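Local structure of 6-phosphogluconate dehydrogenase (Pseudomonas syringae, 5U5G) at residues Leu96-Pro101 against Lys168-Lys173; Ala100-Glu105 against Ala246-Pro251; Ile119-Ser124 against Leu135-Ser140. The protein probably reduces the ketone 2-oxopropylphosphonate at the expense of NADPH, as a late-stage reductase of fosfomycin biosynthesis. All coordinates share one frame; numbering follows the deposited sequence.

Contact 1 (Leu96-Pro101 against Lys168-Lys173). With NAP (NADP nicotinamide-adenine-dinucleotide phosphate), chain E; 7VD ((2-oxopropyl)phosphonic acid), chain F.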
loop_
_atom_site.group_PDB
_atom_site.type_symbol
_atom_site.label_atom_id
_atom_site.label_comp_id
_atom_site.label_asym_id
_atom_site.label_seq_id
_atom_site.Cartn_x
_atom_site.Cartn_y
_atom_site.Cartn_z
ATOM N N LEU A 96 -17.136 12.922 -12.332
ATOM C CA LEU A 96 -16.018 12.537 -11.488
ATOM C C LEU A 96 -16.446 11.733 -10.274
ATOM O O LEU A 96 -15.600 11.433 -9.421
ATOM C CB LEU A 96 -15.260 13.775 -11.024
ATOM C CG LEU A 96 -14.863 14.769 -12.109
ATOM C CD1 LEU A 96 -14.633 16.120 -11.463
ATOM C CD2 LEU A 96 -13.608 14.285 -12.828
ATOM N N SER A 97 -17.725 11.382 -10.176
ATOM C CA SER A 97 -18.237 10.652 -9.026
ATOM C C SER A 97 -17.897 9.172 -9.137
ATOM O O SER A 97 -17.630 8.643 -10.219
ATOM C CB SER A 97 -19.758 10.821 -8.908
ATOM O OG SER A 97 -20.132 12.182 -9.113
ATOM N N THR A 98 -17.929 8.495 -7.999
ATOM C CA THR A 98 -17.861 7.043 -7.982
ATOM C C THR A 98 -19.286 6.521 -7.863
ATOM O O THR A 98 -19.959 6.768 -6.860
ATOM C CB THR A 98 -16.976 6.532 -6.848
ATOM O OG1 THR A 98 -15.677 7.128 -6.973
ATOM C CG2 THR A 98 -16.839 5.022 -6.954
ATOM N N ILE A 99 -19.749 5.834 -8.910
ATOM C CA ILE A 99 -21.126 5.366 -9.009
ATOM C C ILE A 99 -21.101 3.946 -9.555
ATOM O O ILE A 99 -20.085 3.481 -10.081
ATOM C CB ILE A 99 -21.993 6.259 -9.930
ATOM C CG1 ILE A 99 -21.425 6.248 -11.350
ATOM C CG2 ILE A 99 -22.094 7.695 -9.409
ATOM C CD1 ILE A 99 -22.322 6.977 -12.350
ATOM N N ALA A 100 -22.241 3.265 -9.431
ATOM C CA ALA A 100 -22.368 1.894 -9.910
ATOM C C ALA A 100 -22.102 1.824 -11.414
ATOM O O ALA A 100 -22.526 2.714 -12.164
ATOM C CB ALA A 100 -23.766 1.361 -9.599
ATOM N N PRO A 101 -21.372 0.806 -11.881
ATOM C CA PRO A 101 -21.077 0.705 -13.324
ATOM C C PRO A 101 -22.322 0.664 -14.197
ATOM O O PRO A 101 -22.332 1.281 -15.267
ATOM C CB PRO A 101 -20.257 -0.601 -13.419
ATOM C CG PRO A 101 -19.597 -0.721 -12.045
ATOM C CD PRO A 101 -20.656 -0.210 -11.087
ATOM N N LYS A 168 -16.482 0.526 -17.396
ATOM C CA LYS A 168 -15.211 -0.102 -17.034
ATOM C C LYS A 168 -14.432 0.754 -16.043
ATOM O O LYS A 168 -13.800 0.222 -15.123
ATOM C CB LYS A 168 -14.366 -0.372 -18.280
ATOM C CG LYS A 168 -13.047 -1.091 -17.968
ATOM C CD LYS A 168 -12.392 -1.677 -19.230
ATOM C CE LYS A 168 -11.155 -2.467 -18.866
ATOM N NZ LYS A 168 -10.484 -3.050 -20.047
ATOM N N ALA A 169 -14.447 2.078 -16.225
ATOM C CA ALA A 169 -13.759 2.949 -15.280
ATOM C C ALA A 169 -14.320 2.784 -13.876
ATOM O O ALA A 169 -13.560 2.723 -12.901
ATOM C CB ALA A 169 -13.851 4.410 -15.735
ATOM N N GLN A 170 -15.650 2.693 -13.744
ATOM C CA GLN A 170 -16.214 2.533 -12.406
ATOM C C GLN A 170 -15.866 1.170 -11.828
ATOM O O GLN A 170 -15.623 1.052 -10.625
ATOM C CB GLN A 170 -17.732 2.731 -12.407
ATOM C CG GLN A 170 -18.195 4.170 -12.696
ATOM C CD GLN A 170 -17.761 5.172 -11.629
ATOM O OE1 GLN A 170 -17.343 4.802 -10.528
ATOM N NE2 GLN A 170 -17.870 6.441 -11.950
ATOM N N ARG A 171 -15.845 0.133 -12.668
ATOM C CA ARG A 171 -15.446 -1.189 -12.191
ATOM C C ARG A 171 -14.059 -1.138 -11.569
ATOM O O ARG A 171 -13.841 -1.655 -10.468
ATOM C CB ARG A 171 -15.484 -2.200 -13.340
ATOM C CG ARG A 171 -16.893 -2.503 -13.817
ATOM C CD ARG A 171 -16.953 -3.451 -15.020
ATOM N NE ARG A 171 -18.358 -3.658 -15.368
ATOM C CZ ARG A 171 -18.982 -3.109 -16.409
ATOM N NH1 ARG A 171 -18.327 -2.346 -17.278
ATOM N NH2 ARG A 171 -20.268 -3.351 -16.598
ATOM N N LEU A 172 -13.114 -0.493 -12.260
ATOM C CA LEU A 172 -11.739 -0.399 -11.776
ATOM C C LEU A 172 -11.633 0.474 -10.524
ATOM O O LEU A 172 -10.878 0.153 -9.592
ATOM C CB LEU A 172 -10.857 0.146 -12.895
ATOM C CG LEU A 172 -10.653 -0.863 -14.030
ATOM C CD1 LEU A 172 -10.227 -0.149 -15.300
ATOM C CD2 LEU A 172 -9.616 -1.896 -13.597
ATOM N N LYS A 173 -12.361 1.590 -10.496
ATOM C CA LYS A 173 -12.316 2.483 -9.344
ATOM C C LYS A 173 -12.810 1.782 -8.084
ATOM O O LYS A 173 -12.182 1.888 -7.023
ATOM C CB LYS A 173 -13.156 3.743 -9.628
ATOM C CG LYS A 173 -13.467 4.616 -8.381
ATOM C CD LYS A 173 -12.209 5.355 -7.868
ATOM C CE LYS A 173 -12.542 6.228 -6.617
ATOM N NZ LYS A 173 -11.302 6.689 -5.906
HETATM P PA NAP E . -19.082 15.109 0.064
HETATM O O1A NAP E . -19.967 14.351 0.983
HETATM O O2A NAP E . -17.953 15.957 0.596
HETATM O O5B NAP E . -20.001 16.058 -0.943
HETATM C C5B NAP E . -21.004 15.238 -1.493
HETATM C C4B NAP E . -21.631 16.034 -2.657
HETATM O O4B NAP E . -22.760 15.353 -3.203
HETATM C C3B NAP E . -22.078 17.449 -2.142
HETATM O O3B NAP E . -21.929 18.375 -3.174
HETATM C C2B NAP E . -23.583 17.206 -1.920
HETATM O O2B NAP E . -24.365 18.290 -2.052
HETATM C C1B NAP E . -23.845 16.261 -3.161
HETATM N N9A NAP E . -25.089 15.549 -2.945
HETATM C C8A NAP E . -25.335 14.397 -2.170
HETATM N N7A NAP E . -26.645 14.026 -2.172
HETATM C C5A NAP E . -27.260 14.994 -2.978
HETATM C C6A NAP E . -28.595 15.186 -3.375
HETATM N N6A NAP E . -29.582 14.322 -2.968
HETATM N N1A NAP E . -28.954 16.226 -4.169
HETATM C C2A NAP E . -27.938 17.061 -4.552
HETATM N N3A NAP E . -26.630 17.007 -4.265
HETATM C C4A NAP E . -26.308 15.947 -3.462
HETATM O O3 NAP E . -18.510 13.840 -0.808
HETATM P PN NAP E . -17.047 14.052 -1.423
HETATM O O1N NAP E . -16.893 15.329 -2.151
HETATM O O2N NAP E . -15.950 13.436 -0.583
HETATM O O5D NAP E . -17.067 12.881 -2.716
HETATM C C5D NAP E . -17.750 13.329 -3.800
HETATM C C4D NAP E . -17.517 12.317 -4.907
HETATM O O4D NAP E . -16.095 12.199 -5.173
HETATM C C3D NAP E . -18.007 10.889 -4.420
HETATM O O3D NAP E . -18.568 10.217 -5.512
HETATM C C2D NAP E . -16.725 10.222 -3.971
HETATM O O2D NAP E . -16.740 8.826 -4.121
HETATM C C1D NAP E . -15.726 10.836 -5.005
HETATM N N1N NAP E . -14.365 10.812 -4.505
HETATM C C2N NAP E . -14.008 11.420 -3.272
HETATM C C3N NAP E . -12.681 11.431 -2.897
HETATM C C7N NAP E . -12.270 12.077 -1.647
HETATM O O7N NAP E . -11.092 12.150 -1.293
HETATM N N7N NAP E . -13.220 12.682 -0.843
HETATM C C4N NAP E . -11.600 10.852 -3.770
HETATM C C5N NAP E . -12.091 10.237 -5.004
HETATM C C6N NAP E . -13.386 10.218 -5.316
HETATM P P2B NAP E . -24.534 19.318 -0.526
HETATM O O1X NAP E . -23.189 19.975 -0.550
HETATM O O2X NAP E . -25.740 20.200 -0.864
HETATM O O3X NAP E . -24.753 18.222 0.488
HETATM P P1 7VD F . -9.169 8.313 -2.972
HETATM C C1 7VD F . -10.654 8.572 -1.961
HETATM O O2 7VD F . -9.285 7.188 -3.974
HETATM O O3 7VD F . -8.738 9.580 -3.672
HETATM O O4 7VD F . -8.180 7.955 -1.890
HETATM C C6 7VD F . -11.895 7.829 -2.386
HETATM O O7 7VD F . -12.154 7.645 -3.575
HETATM C C8 7VD F . -12.776 7.338 -1.270
#

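Contact 2 (Ala100-Glu105 against Ala246-Pro251)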
loop_
_atom_site.group_PDB
_atom_site.type_symbol
_atom_site.label_atom_id
_atom_site.label_comp_id
_atom_site.label_asym_id
_atom_site.label_seq_id
_atom_site.Cartn_x
_atom_site.Cartn_y
_atom_site.Cartn_z
ATOM N N ALA A 100 -22.241 3.265 -9.431
ATOM C CA ALA A 100 -22.368 1.894 -9.910
ATOM C C ALA A 100 -22.102 1.824 -11.414
ATOM O O ALA A 100 -22.526 2.714 -12.164
ATOM C CB ALA A 100 -23.766 1.361 -9.599
ATOM N N PRO A 101 -21.372 0.806 -11.881
ATOM C CA PRO A 101 -21.077 0.705 -13.324
ATOM C C PRO A 101 -22.322 0.664 -14.197
ATOM O O PRO A 101 -22.332 1.281 -15.267
ATOM C CB PRO A 101 -20.257 -0.601 -13.419
ATOM C CG PRO A 101 -19.597 -0.721 -12.045
ATOM C CD PRO A 101 -20.656 -0.210 -11.087
ATOM N N GLU A 102 -23.385 -0.019 -13.763
ATOM C CA GLU A 102 -24.614 -0.041 -14.555
ATOM C C GLU A 102 -25.279 1.340 -14.620
ATOM O O GLU A 102 -25.863 1.690 -15.654
ATOM C CB GLU A 102 -25.591 -1.106 -14.010
ATOM C CG GLU A 102 -26.091 -0.886 -12.570
ATOM C CD GLU A 102 -25.217 -1.572 -11.496
ATOM O OE1 GLU A 102 -24.057 -1.969 -11.806
ATOM O OE2 GLU A 102 -25.705 -1.715 -10.341
ATOM N N THR A 103 -25.191 2.144 -13.553
ATOM C CA THR A 103 -25.665 3.528 -13.645
ATOM C C THR A 103 -24.871 4.298 -14.697
ATOM O O THR A 103 -25.446 5.016 -15.530
ATOM C CB THR A 103 -25.563 4.237 -12.291
ATOM O OG1 THR A 103 -26.183 3.437 -11.278
ATOM C CG2 THR A 103 -26.247 5.630 -12.334
ATOM N N ALA A 104 -23.540 4.160 -14.671
ATOM C CA ALA A 104 -22.708 4.828 -15.669
ATOM C C ALA A 104 -23.050 4.357 -17.079
ATOM O O ALA A 104 -23.129 5.166 -18.010
ATOM C CB ALA A 104 -21.233 4.581 -15.373
ATOM N N GLU A 105 -23.242 3.050 -17.260
ATOM C CA GLU A 105 -23.623 2.530 -18.570
ATOM C C GLU A 105 -24.936 3.141 -19.044
ATOM O O GLU A 105 -25.053 3.560 -20.202
ATOM C CB GLU A 105 -23.725 1.011 -18.514
ATOM C CG GLU A 105 -22.365 0.335 -18.527
ATOM C CD GLU A 105 -22.416 -1.114 -18.081
ATOM O OE1 GLU A 105 -23.516 -1.593 -17.734
ATOM O OE2 GLU A 105 -21.346 -1.765 -18.062
ATOM N N ALA A 246 -18.933 -2.266 -4.013
ATOM C CA ALA A 246 -18.120 -3.476 -4.133
ATOM C C ALA A 246 -18.869 -4.701 -3.620
ATOM O O ALA A 246 -18.782 -5.785 -4.215
ATOM C CB ALA A 246 -16.808 -3.301 -3.362
ATOM N N ARG A 247 -19.590 -4.550 -2.504
ATOM C CA ARG A 247 -20.353 -5.663 -1.950
ATOM C C ARG A 247 -21.358 -6.197 -2.957
ATOM O O ARG A 247 -21.541 -7.413 -3.079
ATOM C CB ARG A 247 -21.080 -5.244 -0.672
ATOM C CG ARG A 247 -21.716 -6.421 0.062
ATOM C CD ARG A 247 -22.708 -5.977 1.135
ATOM N NE ARG A 247 -23.887 -5.332 0.563
ATOM C CZ ARG A 247 -24.898 -5.989 -0.005
ATOM N NH1 ARG A 247 -24.871 -7.316 -0.081
ATOM N NH2 ARG A 247 -25.934 -5.323 -0.502
ATOM N N ARG A 248 -22.024 -5.298 -3.685
ATOM C CA ARG A 248 -23.026 -5.729 -4.644
ATOM C C ARG A 248 -22.418 -6.459 -5.833
ATOM O O ARG A 248 -23.157 -7.072 -6.608
ATOM C CB ARG A 248 -23.816 -4.524 -5.122
ATOM C CG ARG A 248 -24.527 -3.753 -4.035
ATOM C CD ARG A 248 -25.395 -2.703 -4.693
ATOM N NE ARG A 248 -26.214 -3.284 -5.751
ATOM C CZ ARG A 248 -25.974 -3.095 -7.044
ATOM N NH1 ARG A 248 -24.916 -2.378 -7.384
ATOM N NH2 ARG A 248 -26.717 -3.641 -8.008
ATOM N N ARG A 249 -21.097 -6.413 -5.999
ATOM C CA ARG A 249 -20.441 -7.105 -7.096
ATOM C C ARG A 249 -19.735 -8.380 -6.647
ATOM O O ARG A 249 -19.080 -9.034 -7.465
ATOM C CB ARG A 249 -19.472 -6.155 -7.801
ATOM C CG ARG A 249 -20.159 -4.877 -8.250
ATOM C CD ARG A 249 -19.265 -3.981 -9.097
ATOM N NE ARG A 249 -18.692 -4.705 -10.229
ATOM C CZ ARG A 249 -19.310 -4.906 -11.388
ATOM N NH1 ARG A 249 -20.531 -4.434 -11.585
ATOM N NH2 ARG A 249 -18.695 -5.581 -12.356
ATOM N N LEU A 250 -19.875 -8.755 -5.378
ATOM C CA LEU A 250 -19.266 -9.989 -4.881
ATOM C C LEU A 250 -19.972 -11.209 -5.463
ATOM O O LEU A 250 -21.207 -11.284 -5.428
ATOM C CB LEU A 250 -19.333 -10.045 -3.360
ATOM C CG LEU A 250 -18.265 -9.284 -2.581
ATOM C CD1 LEU A 250 -18.610 -9.309 -1.108
ATOM C CD2 LEU A 250 -16.881 -9.893 -2.819
ATOM N N PRO A 251 -19.237 -12.186 -5.981
ATOM C CA PRO A 251 -19.881 -13.384 -6.522
ATOM C C PRO A 251 -20.408 -14.281 -5.412
ATOM O O PRO A 251 -19.963 -14.233 -4.265
ATOM C CB PRO A 251 -18.755 -14.068 -7.303
ATOM C CG PRO A 251 -17.503 -13.632 -6.602
ATOM C CD PRO A 251 -17.771 -12.223 -6.116
HETATM O O HOH W 1 -22.450 -3.244 -10.081
#

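Contact 3 (Ile119-Ser124 against Leu135-Ser140). With 7VD ((2-oxopropyl)phosphonic acid), chain F.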
loop_
_atom_site.group_PDB
_atom_site.type_symbol
_atom_site.label_atom_id
_atom_site.label_comp_id
_atom_site.label_asym_id
_atom_site.label_seq_id
_atom_site.Cartn_x
_atom_site.Cartn_y
_atom_site.Cartn_z
ATOM N N ILE A 119 -18.812 11.415 -20.195
ATOM C CA ILE A 119 -17.457 10.940 -19.919
ATOM C C ILE A 119 -17.428 10.465 -18.472
ATOM O O ILE A 119 -17.624 11.255 -17.537
ATOM C CB ILE A 119 -16.395 12.014 -20.180
ATOM C CG1 ILE A 119 -16.337 12.373 -21.675
ATOM C CG2 ILE A 119 -15.021 11.535 -19.713
ATOM C CD1 ILE A 119 -15.948 11.212 -22.591
ATOM N N GLU A 120 -17.217 9.166 -18.300
ATOM C CA GLU A 120 -17.167 8.503 -17.003
ATOM C C GLU A 120 -15.734 8.614 -16.483
ATOM O O GLU A 120 -14.828 7.988 -17.031
ATOM C CB GLU A 120 -17.628 7.056 -17.189
ATOM C CG GLU A 120 -17.388 6.060 -16.076
ATOM C CD GLU A 120 -17.677 4.618 -16.530
ATOM O OE1 GLU A 120 -18.369 4.422 -17.558
ATOM O OE2 GLU A 120 -17.192 3.679 -15.873
ATOM N N CYS A 121 -15.512 9.439 -15.450
ATOM C CA CYS A 121 -14.153 9.841 -15.060
ATOM C C CYS A 121 -13.954 9.801 -13.543
ATOM O O CYS A 121 -13.677 10.829 -12.909
ATOM C CB CYS A 121 -13.849 11.237 -15.615
ATOM S SG CYS A 121 -12.107 11.746 -15.543
ATOM N N PRO A 122 -14.062 8.622 -12.917
ATOM C CA PRO A 122 -13.735 8.539 -11.486
ATOM C C PRO A 122 -12.262 8.863 -11.271
ATOM O O PRO A 122 -11.436 8.703 -12.174
ATOM C CB PRO A 122 -14.064 7.086 -11.116
ATOM C CG PRO A 122 -14.002 6.318 -12.429
ATOM C CD PRO A 122 -14.479 7.313 -13.471
ATOM N N VAL A 123 -11.940 9.368 -10.076
ATOM C CA VAL A 123 -10.599 9.864 -9.788
ATOM C C VAL A 123 -10.092 9.291 -8.471
ATOM O O VAL A 123 -10.854 8.778 -7.652
ATOM C CB VAL A 123 -10.554 11.405 -9.743
ATOM C CG1 VAL A 123 -10.903 11.995 -11.113
ATOM C CG2 VAL A 123 -11.493 11.929 -8.659
ATOM N N SER A 124 -8.778 9.393 -8.271
ATOM C CA SER A 124 -8.165 8.956 -7.025
ATOM C C SER A 124 -6.996 9.873 -6.696
ATOM O O SER A 124 -6.278 10.333 -7.589
ATOM C CB SER A 124 -7.698 7.500 -7.119
ATOM O OG SER A 124 -7.243 7.023 -5.874
ATOM N N LEU A 135 -4.159 14.261 -9.488
ATOM C CA LEU A 135 -5.089 13.136 -9.389
ATOM C C LEU A 135 -4.798 12.101 -10.468
ATOM O O LEU A 135 -4.231 12.403 -11.521
ATOM C CB LEU A 135 -6.544 13.596 -9.518
ATOM C CG LEU A 135 -7.114 14.386 -8.336
ATOM C CD1 LEU A 135 -8.536 14.870 -8.635
ATOM C CD2 LEU A 135 -7.054 13.572 -7.047
ATOM N N SER A 136 -5.178 10.858 -10.189
ATOM C CA SER A 136 -5.267 9.836 -11.222
ATOM C C SER A 136 -6.715 9.720 -11.676
ATOM O O SER A 136 -7.629 9.658 -10.849
ATOM C CB SER A 136 -4.784 8.472 -10.720
ATOM O OG SER A 136 -3.466 8.549 -10.228
ATOM N N ALA A 137 -6.922 9.676 -12.981
ATOM C CA ALA A 137 -8.249 9.493 -13.549
ATOM C C ALA A 137 -8.325 8.153 -14.275
ATOM O O ALA A 137 -7.334 7.671 -14.834
ATOM C CB ALA A 137 -8.606 10.642 -14.507
ATOM N N ILE A 138 -9.508 7.541 -14.217
ATOM C CA ILE A 138 -9.871 6.376 -15.022
ATOM C C ILE A 138 -11.064 6.786 -15.871
ATOM O O ILE A 138 -12.051 7.301 -15.340
ATOM C CB ILE A 138 -10.228 5.160 -14.147
ATOM C CG1 ILE A 138 -9.310 5.089 -12.924
ATOM C CG2 ILE A 138 -10.217 3.875 -14.989
ATOM C CD1 ILE A 138 -9.904 4.304 -11.760
ATOM N N VAL A 139 -10.977 6.587 -17.180
ATOM C CA VAL A 139 -11.884 7.263 -18.104
ATOM C C VAL A 139 -12.517 6.257 -19.049
ATOM O O VAL A 139 -11.805 5.521 -19.747
ATOM C CB VAL A 139 -11.165 8.360 -18.916
ATOM C CG1 VAL A 139 -12.158 9.092 -19.811
ATOM C CG2 VAL A 139 -10.448 9.330 -17.998
ATOM N N SER A 140 -13.850 6.253 -19.098
ATOM C CA SER A 140 -14.600 5.498 -20.089
ATOM C C SER A 140 -15.476 6.447 -20.896
ATOM O O SER A 140 -15.951 7.469 -20.387
ATOM C CB SER A 140 -15.488 4.430 -19.445
ATOM O OG SER A 140 -14.728 3.440 -18.792
HETATM P P1 7VD F . -9.169 8.313 -2.972
HETATM C C1 7VD F . -10.654 8.572 -1.961
HETATM O O2 7VD F . -9.285 7.188 -3.974
HETATM O O3 7VD F . -8.738 9.580 -3.672
HETATM O O4 7VD F . -8.180 7.955 -1.890
HETATM C C6 7VD F . -11.895 7.829 -2.386
HETATM O O7 7VD F . -12.154 7.645 -3.575
HETATM C C8 7VD F . -12.776 7.338 -1.270
HETATM O O HOH W 2 -3.746 9.010 -7.028
#

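Contact 1 (Leu96-Pro101 against Lys168-Lys173)
P101 and Q170 have the nearest CA atoms across the contact, 5.3 Å apart, where the loop between strand 92-95 and helix 101-113 runs past the first turns of helix 168-196. Q170 carries the contact. Its chain folds at CG (chi2 -64°), which brings the amide against the S97-I99 backbone and lets both its ends bind there. NE2 donates to S97 O at 2.8 Å, close to straight and near the plane of the amide. OE1 accepts from I99 N at 3.1 Å, but this N-H comes from above the carbonyl plane rather than along a lone pair. Donor and acceptor together fix which way the amide is flipped, and CG1 of I99 rests against NE2 at 3.6 Å. Beside it, T98 crosses K173 at about a right angle, with OG1 3.3 Å from CE of the lysine and CG2 against CG. At the outer end, P101 lies over one face of the R171 guanidinium, its CB 4.0 Å above the plane toward the rim, while NH2 of that arginine meets E105 in a salt bridge modelled doubtfully short. Beyond these, T98 N donates to the NADP ribose oxygen O3D at 3.1 Å, and K173 NZ donates to the ketone oxygen O7 of 2-oxopropylphosphonate at 2.7 Å. V123 O and N177 OD1 also hold NZ. The loop after a Rossmann strand thus bonds the cofactor ribose through T98 N while the long helix presents K173; both line part of the pocket, consistent with an active site between Rossmann-type and helical domains, as in 3-hydroxyisobutyrate dehydrogenases.

Contact 2 (Ala100-Glu105 against Ala246-Pro251)
A100 and P101, at the start of helix 101-113, face R248 and R249 across widely spaced backbones: the nearest CA atoms, those of A100 and A246, are 9.0 Å apart. A100 is the N-cap residue of its helix. On the other side, a type I turn from R247 to L250 follows on helix 236-247 and points two successive arginines at the helix start. R248 makes the direct bond. Its chain bends at CD (chi3 50°) and meets E102 end-on, NH1 and NH2 converging on the single oxygen OE2 at 3.1 Å and 3.2 Å. NH1 uses the syn lone pair of OE2, and NH2 arrives on the same syn side but further from the carboxylate plane. Both nitrogens share OE2, and the carboxylate and guanidinium planes are turned 59° apart, unlike the coplanar pairing of two nitrogens with two oxygens. E102 reaches across from CG set between its own backbone N and carbonyl carbon (chi1 62°), followed by a further bend at chi2. Its other oxygen, OE1, stays 4.3 Å from NH1 of R249, and a water closes that distance: it donates to OE1 and accepts from NH1, each at 2.7 Å, lying in the guanidinium plane. P101 CG packs over one face of the R249 guanidinium, 3.9 Å from NH1, and NH2 of this arginine is hydrogen-bonded to OE1 of Q197 of the second subunit. The salt bridge lies at the surface, linking helix 101-113 of the cofactor domain to the turn R247-L250 that follows helix 236-247, while helix 168-196 packs under P101 and A246, and helix 257-273 packs against A246 and L250 from within the helical domain.

Contact 3 (Ile119-Ser124 against Leu135-Ser140)
E120 leaves its strand with CB 3.6 Å from S140 O and CG anti to the backbone N (chi1 167°), then runs out extended along S140. CG and CD pass the serine CB, and OE1 lies 3.4 Å from that same carbon. The tip is held by other parts of the chain: OE1 accepts from G167 N and H108 NE2, OE2 from Q170 N, so backbone N-H groups around the start of helix 168-196 probably help to stabilise a negative carboxylate. The backbones of E120 and S140 bond both ways. These are neighbouring antiparallel strands in the otherwise largely parallel sheet of the Rossmann-type domain, joined in sequence through helix 126-131. The register holds between the E120 and V123 bridges, but P122 has no N-H to offer I138 O and sets CD 3.1 Å from it, while P122 O takes a nearly straight bond from I138 N. C121 SG lies 3.8 Å from both A137 CB and V139 CG2. S124 and S136 again exchange two backbone bonds, and S124 OG donates to the phosphonate oxygen O2 of the bound ligand at 2.8 Å.

How the contacts relate
From the N terminus, the chain leaves strand 92-95 through the loop that opens contact 1, and A100 and P101 also begin contact 2. Strand 117-124 then pairs with 135-139, closing contact 3 as a short local loop. Reaching helix 168-196, the chain closes contact 1, and the turn after helix 236-247 closes contact 2. Contact 3 is nested in both; contacts 1 and 2 start from the same stretch, and contact 2 closes the longer loop. Contacts 1 and 2 tie the cofactor domain to the helical domain, whereas contact 3 stays within the cofactor-domain sheet. Contacts 1 and 3 meet at the bound phosphonate, and R171 of contact 1 lies against E105 of contact 2.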